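PDB 4FZR: SsfS6 from Streptomyces sp. SF2575, which is probably a GT-B-fold protein of the glycosyltransferase type, with domains resembling those of erythromycin biosynthesis protein CIII. Local coordinates for residues 221-233 / 256-270. Sequence-based numbering, arbitrary orientation.
Sequences VFEERKQPRLCLT and LSQELPKLGFEVVVA
L230 and V267 pair in the parallel strands 229-231 and 266-269, whose axes lie 25° apart, and four backbone hydrogen bonds zip the strands together: E266 N to P228 O, L230 N to E266 O, V268 N to L230 O (2.9 Å) and L232 N to V268 O. L230 thus bonds through N to E266 and through O to V268, the residues flanking V267, as parallel pairing demands, while C231 turns its own backbone to V303 and V305 of strand 303-306.

Apolar contacts fill the face that carries L230 and V267. The methyl CD1 of L230 sits over one face of the F265 ring, 3.9 Å from its centroid, a CH-pi contact; the same CD1 lies 4.1 Å from CD2 of L260. Just past the strand, CD2 of L232 reaches CB of L256 at 3.8 Å, so L230 and L232 both pack against the helical segment 256-263. Helix 358-367 packs on L260 and F265 as well.

On the other face R229 lies alongside the extended E266, pointing the same way; a bend at chi3 (-44°) turns NE toward OE1 of E266, 3.4 Å away, in a long salt bridge with guanidinium and carboxylate planes 81° apart. Beyond it, C231 CB packs 3.9 Å from V268 CG2.

Two parallel strands joined through a helix packed on one face form a beta-alpha-beta unit, here in the C-terminal Rossmann-like domain of a GT-B fold.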
loop_
_atom_site.group_PDB
_atom_site.type_symbol
_atom_site.label_atom_id
_atom_site.label_comp_id
_atom_site.label_asym_id
_atom_site.label_seq_id
_atom_site.Cartn_x
_atom_site.Cartn_y
_atom_site.Cartn_z
ATOM N N VAL A 221 -21.919 6.168 2.650
ATOM C CA VAL A 221 -20.900 6.413 3.667
ATOM C C VAL A 221 -20.623 7.906 3.822
ATOM O O VAL A 221 -20.390 8.389 4.931
ATOM C CB VAL A 221 -19.575 5.705 3.341
ATOM C CG1 VAL A 221 -18.558 5.950 4.449
ATOM C CG2 VAL A 221 -19.804 4.220 3.155
ATOM N N PHE A 222 -20.650 8.629 2.708
ATOM C CA PHE A 222 -20.362 10.058 2.719
ATOM C C PHE A 222 -21.624 10.895 2.954
ATOM O O PHE A 222 -21.533 12.075 3.292
ATOM C CB PHE A 222 -19.702 10.482 1.406
ATOM C CG PHE A 222 -18.388 9.805 1.130
ATOM C CD1 PHE A 222 -17.296 10.027 1.951
ATOM C CD2 PHE A 222 -18.237 8.964 0.034
ATOM C CE1 PHE A 222 -16.081 9.412 1.696
ATOM C CE2 PHE A 222 -17.022 8.348 -0.224
ATOM C CZ PHE A 222 -15.943 8.574 0.607
ATOM N N GLU A 223 -22.796 10.292 2.771
ATOM C CA GLU A 223 -24.058 11.004 2.983
ATOM C C GLU A 223 -24.521 10.881 4.435
ATOM O O GLU A 223 -23.806 10.341 5.279
ATOM C CB GLU A 223 -25.144 10.499 2.024
ATOM C CG GLU A 223 -25.598 11.531 0.990
ATOM C CD GLU A 223 -26.175 12.792 1.618
ATOM O OE1 GLU A 223 -27.156 12.682 2.383
ATOM O OE2 GLU A 223 -25.649 13.893 1.343
ATOM N N GLU A 224 -25.718 11.388 4.719
ATOM C CA GLU A 224 -26.232 11.439 6.086
ATOM C C GLU A 224 -26.733 10.092 6.595
ATOM O O GLU A 224 -27.046 9.193 5.814
ATOM C CB GLU A 224 -27.371 12.456 6.182
ATOM C CG GLU A 224 -26.946 13.893 5.963
ATOM C CD GLU A 224 -28.066 14.871 6.259
ATOM O OE1 GLU A 224 -29.217 14.418 6.432
ATOM O OE2 GLU A 224 -27.796 16.089 6.322
ATOM N N ARG A 225 -26.805 9.969 7.918
ATOM C CA ARG A 225 -27.409 8.808 8.559
ATOM C C ARG A 225 -28.716 9.239 9.216
ATOM O O ARG A 225 -28.708 9.966 10.208
ATOM C CB ARG A 225 -26.469 8.210 9.611
ATOM C CG ARG A 225 -24.990 8.271 9.251
ATOM C CD ARG A 225 -24.212 7.144 9.913
ATOM N NE ARG A 225 -24.231 7.221 11.377
ATOM C CZ ARG A 225 -23.163 7.437 12.148
ATOM N NH1 ARG A 225 -21.953 7.598 11.623
ATOM N NH2 ARG A 225 -23.304 7.486 13.465
ATOM N N LYS A 226 -29.837 8.795 8.657
ATOM C CA LYS A 226 -31.149 9.185 9.168
ATOM C C LYS A 226 -31.623 8.304 10.327
ATOM O O LYS A 226 -32.700 8.529 10.880
ATOM C CB LYS A 226 -32.189 9.176 8.042
ATOM C CG LYS A 226 -32.445 10.544 7.422
ATOM C CD LYS A 226 -33.407 10.451 6.246
ATOM C CE LYS A 226 -33.994 11.809 5.882
ATOM N NZ LYS A 226 -32.952 12.831 5.586
ATOM N N GLN A 227 -30.821 7.309 10.695
ATOM C CA GLN A 227 -31.162 6.427 11.807
ATOM C C GLN A 227 -29.956 5.589 12.226
ATOM O O GLN A 227 -28.984 5.478 11.477
ATOM C CB GLN A 227 -32.328 5.515 11.422
ATOM C CG GLN A 227 -32.100 4.710 10.156
ATOM C CD GLN A 227 -33.189 3.682 9.926
ATOM O OE1 GLN A 227 -33.862 3.252 10.865
ATOM N NE2 GLN A 227 -33.372 3.283 8.673
ATOM N N PRO A 228 -30.012 5.002 13.435
ATOM C CA PRO A 228 -28.940 4.134 13.936
ATOM C C PRO A 228 -28.535 3.070 12.920
ATOM O O PRO A 228 -29.399 2.353 12.413
ATOM C CB PRO A 228 -29.574 3.477 15.164
ATOM C CG PRO A 228 -30.565 4.469 15.644
ATOM C CD PRO A 228 -31.101 5.153 14.418
ATOM N N ARG A 229 -27.241 2.974 12.629
ATOM C CA ARG A 229 -26.756 2.029 11.632
ATOM C C ARG A 229 -25.911 0.931 12.262
ATOM O O ARG A 229 -25.096 1.189 13.149
ATOM C CB ARG A 229 -25.942 2.757 10.564
ATOM C CG ARG A 229 -25.568 1.878 9.379
ATOM C CD ARG A 229 -25.164 2.695 8.171
ATOM N NE ARG A 229 -26.058 3.824 7.943
ATOM C CZ ARG A 229 -25.851 4.764 7.025
ATOM N NH1 ARG A 229 -24.777 4.714 6.245
ATOM N NH2 ARG A 229 -26.720 5.758 6.886
ATOM N N LEU A 230 -26.110 -0.298 11.796
ATOM C CA LEU A 230 -25.381 -1.440 12.328
ATOM C C LEU A 230 -24.723 -2.233 11.208
ATOM O O LEU A 230 -25.323 -2.465 10.158
ATOM C CB LEU A 230 -26.322 -2.339 13.137
ATOM C CG LEU A 230 -25.726 -3.563 13.840
ATOM C CD1 LEU A 230 -26.575 -3.928 15.057
ATOM C CD2 LEU A 230 -25.623 -4.749 12.884
ATOM N N CYS A 231 -23.481 -2.646 11.442
ATOM C CA CYS A 231 -22.730 -3.408 10.456
ATOM C C CYS A 231 -22.483 -4.821 10.980
ATOM O O CYS A 231 -22.172 -5.004 12.157
ATOM C CB CYS A 231 -21.412 -2.700 10.131
ATOM S SG CYS A 231 -20.263 -3.702 9.173
ATOM N N LEU A 232 -22.613 -5.819 10.108
ATOM C CA LEU A 232 -22.660 -7.213 10.554
ATOM C C LEU A 232 -21.383 -8.033 10.293
ATOM O O LEU A 232 -20.990 -8.848 11.124
ATOM C CB LEU A 232 -23.870 -7.916 9.931
ATOM C CG LEU A 232 -24.196 -9.310 10.472
ATOM C CD1 LEU A 232 -23.972 -9.398 11.982
ATOM C CD2 LEU A 232 -25.628 -9.667 10.121
ATOM N N THR A 233 -20.746 -7.830 9.147
ATOM C CA THR A 233 -19.532 -8.582 8.796
ATOM C C THR A 233 -19.559 -10.038 9.265
ATOM O O THR A 233 -18.967 -10.381 10.292
ATOM C CB THR A 233 -18.270 -7.934 9.386
ATOM O OG1 THR A 233 -18.490 -7.625 10.767
ATOM C CG2 THR A 233 -17.921 -6.673 8.632
ATOM N N LEU A 256 -29.682 -12.934 11.423
ATOM C CA LEU A 256 -29.366 -11.669 12.074
ATOM C C LEU A 256 -29.703 -10.513 11.140
ATOM O O LEU A 256 -30.018 -9.414 11.589
ATOM C CB LEU A 256 -27.882 -11.622 12.447
ATOM C CG LEU A 256 -27.394 -12.639 13.482
ATOM C CD1 LEU A 256 -25.872 -12.705 13.480
ATOM C CD2 LEU A 256 -27.912 -12.292 14.868
ATOM N N SER A 257 -29.641 -10.772 9.837
ATOM C CA SER A 257 -29.917 -9.747 8.835
ATOM C C SER A 257 -31.391 -9.345 8.788
ATOM O O SER A 257 -31.717 -8.210 8.434
ATOM C CB SER A 257 -29.466 -10.225 7.453
ATOM O OG SER A 257 -28.053 -10.292 7.378
ATOM N N GLN A 258 -32.277 -10.271 9.142
ATOM C CA GLN A 258 -33.714 -10.008 9.096
ATOM C C GLN A 258 -34.246 -9.504 10.435
ATOM O O GLN A 258 -35.110 -8.629 10.475
ATOM C CB GLN A 258 -34.481 -11.270 8.684
ATOM C CG GLN A 258 -34.113 -11.799 7.303
ATOM C CD GLN A 258 -35.116 -12.806 6.769
ATOM O OE1 GLN A 258 -36.210 -12.955 7.311
ATOM N NE2 GLN A 258 -34.747 -13.500 5.699
ATOM N N GLU A 259 -33.717 -10.047 11.527
ATOM C CA GLU A 259 -34.225 -9.740 12.861
ATOM C C GLU A 259 -33.705 -8.403 13.389
ATOM O O GLU A 259 -34.416 -7.689 14.096
ATOM C CB GLU A 259 -33.841 -10.852 13.846
ATOM C CG GLU A 259 -34.215 -12.268 13.406
ATOM C CD GLU A 259 -35.714 -12.478 13.285
ATOM O OE1 GLU A 259 -36.243 -13.392 13.953
ATOM O OE2 GLU A 259 -36.364 -11.744 12.511
ATOM N N LEU A 260 -32.468 -8.065 13.041
ATOM C CA LEU A 260 -31.798 -6.913 13.645
ATOM C C LEU A 260 -32.426 -5.561 13.312
ATOM O O LEU A 260 -32.445 -4.665 14.159
ATOM C CB LEU A 260 -30.308 -6.905 13.291
ATOM C CG LEU A 260 -29.449 -7.725 14.256
ATOM C CD1 LEU A 260 -28.095 -8.053 13.654
ATOM C CD2 LEU A 260 -29.282 -6.975 15.574
ATOM N N PRO A 261 -32.932 -5.396 12.080
ATOM C CA PRO A 261 -33.589 -4.122 11.766
ATOM C C PRO A 261 -34.812 -3.846 12.637
ATOM O O PRO A 261 -35.235 -2.694 12.754
ATOM C CB PRO A 261 -34.017 -4.297 10.307
ATOM C CG PRO A 261 -33.066 -5.299 9.752
ATOM C CD PRO A 261 -32.770 -6.243 10.885
ATOM N N LYS A 262 -35.366 -4.888 13.245
ATOM C CA LYS A 262 -36.575 -4.744 14.047
ATOM C C LYS A 262 -36.292 -4.071 15.393
ATOM O O LYS A 262 -37.217 -3.649 16.089
ATOM C CB LYS A 262 -37.236 -6.107 14.244
ATOM C CG LYS A 262 -37.567 -6.799 12.930
ATOM C CD LYS A 262 -37.960 -8.246 13.149
ATOM C CE LYS A 262 -38.229 -8.961 11.833
ATOM N NZ LYS A 262 -38.743 -10.343 12.040
ATOM N N LEU A 263 -35.015 -3.962 15.747
ATOM C CA LEU A 263 -34.608 -3.260 16.962
ATOM C C LEU A 263 -34.430 -1.764 16.703
ATOM O O LEU A 263 -34.078 -1.007 17.607
ATOM C CB LEU A 263 -33.307 -3.851 17.511
ATOM C CG LEU A 263 -33.439 -5.140 18.324
ATOM C CD1 LEU A 263 -34.056 -6.254 17.499
ATOM C CD2 LEU A 263 -32.082 -5.562 18.865
ATOM N N GLY A 264 -34.670 -1.346 15.464
ATOM C CA GLY A 264 -34.560 0.054 15.095
ATOM C C GLY A 264 -33.260 0.369 14.382
ATOM O O GLY A 264 -32.808 1.514 14.379
ATOM N N PHE A 265 -32.660 -0.647 13.771
ATOM C CA PHE A 265 -31.403 -0.468 13.053
ATOM C C PHE A 265 -31.610 -0.491 11.543
ATOM O O PHE A 265 -32.517 -1.153 11.038
ATOM C CB PHE A 265 -30.405 -1.570 13.426
ATOM C CG PHE A 265 -29.844 -1.450 14.817
ATOM C CD1 PHE A 265 -29.092 -0.347 15.189
ATOM C CD2 PHE A 265 -30.047 -2.456 15.746
ATOM C CE1 PHE A 265 -28.571 -0.245 16.466
ATOM C CE2 PHE A 265 -29.526 -2.360 17.021
ATOM C CZ PHE A 265 -28.788 -1.254 17.380
ATOM N N GLU A 266 -30.775 0.257 10.832
ATOM C CA GLU A 266 -30.582 0.041 9.406
ATOM C C GLU A 266 -29.291 -0.754 9.245
ATOM O O GLU A 266 -28.228 -0.318 9.690
ATOM C CB GLU A 266 -30.494 1.365 8.650
ATOM C CG GLU A 266 -30.217 1.191 7.164
ATOM C CD GLU A 266 -29.800 2.480 6.483
ATOM O OE1 GLU A 266 -29.308 3.397 7.177
ATOM O OE2 GLU A 266 -29.966 2.577 5.248
ATOM N N VAL A 267 -29.381 -1.921 8.616
ATOM C CA VAL A 267 -28.267 -2.864 8.601
ATOM C C VAL A 267 -27.510 -2.893 7.278
ATOM O O VAL A 267 -28.108 -2.996 6.212
ATOM C CB VAL A 267 -28.758 -4.295 8.912
ATOM C CG1 VAL A 267 -27.652 -5.316 8.666
ATOM C CG2 VAL A 267 -29.259 -4.378 10.345
ATOM N N VAL A 268 -26.186 -2.804 7.358
ATOM C CA VAL A 268 -25.337 -3.081 6.208
ATOM C C VAL A 268 -24.516 -4.325 6.527
ATOM O O VAL A 268 -24.065 -4.506 7.658
ATOM C CB VAL A 268 -24.405 -1.895 5.861
ATOM C CG1 VAL A 268 -25.221 -0.638 5.583
ATOM C CG2 VAL A 268 -23.406 -1.647 6.976
ATOM N N VAL A 269 -24.343 -5.194 5.538
ATOM C CA VAL A 269 -23.651 -6.454 5.760
ATOM C C VAL A 269 -22.380 -6.524 4.916
ATOM O O VAL A 269 -22.431 -6.797 3.717
ATOM C CB VAL A 269 -24.564 -7.651 5.434
ATOM C CG1 VAL A 269 -23.889 -8.952 5.829
ATOM C CG2 VAL A 269 -25.914 -7.500 6.140
ATOM N N ALA A 270 -21.242 -6.272 5.556
ATOM C CA ALA A 270 -19.958 -6.261 4.865
ATOM C C ALA A 270 -19.344 -7.655 4.825
ATOM O O ALA A 270 -18.597 -8.039 5.723
ATOM C CB ALA A 270 -19.006 -5.281 5.535
#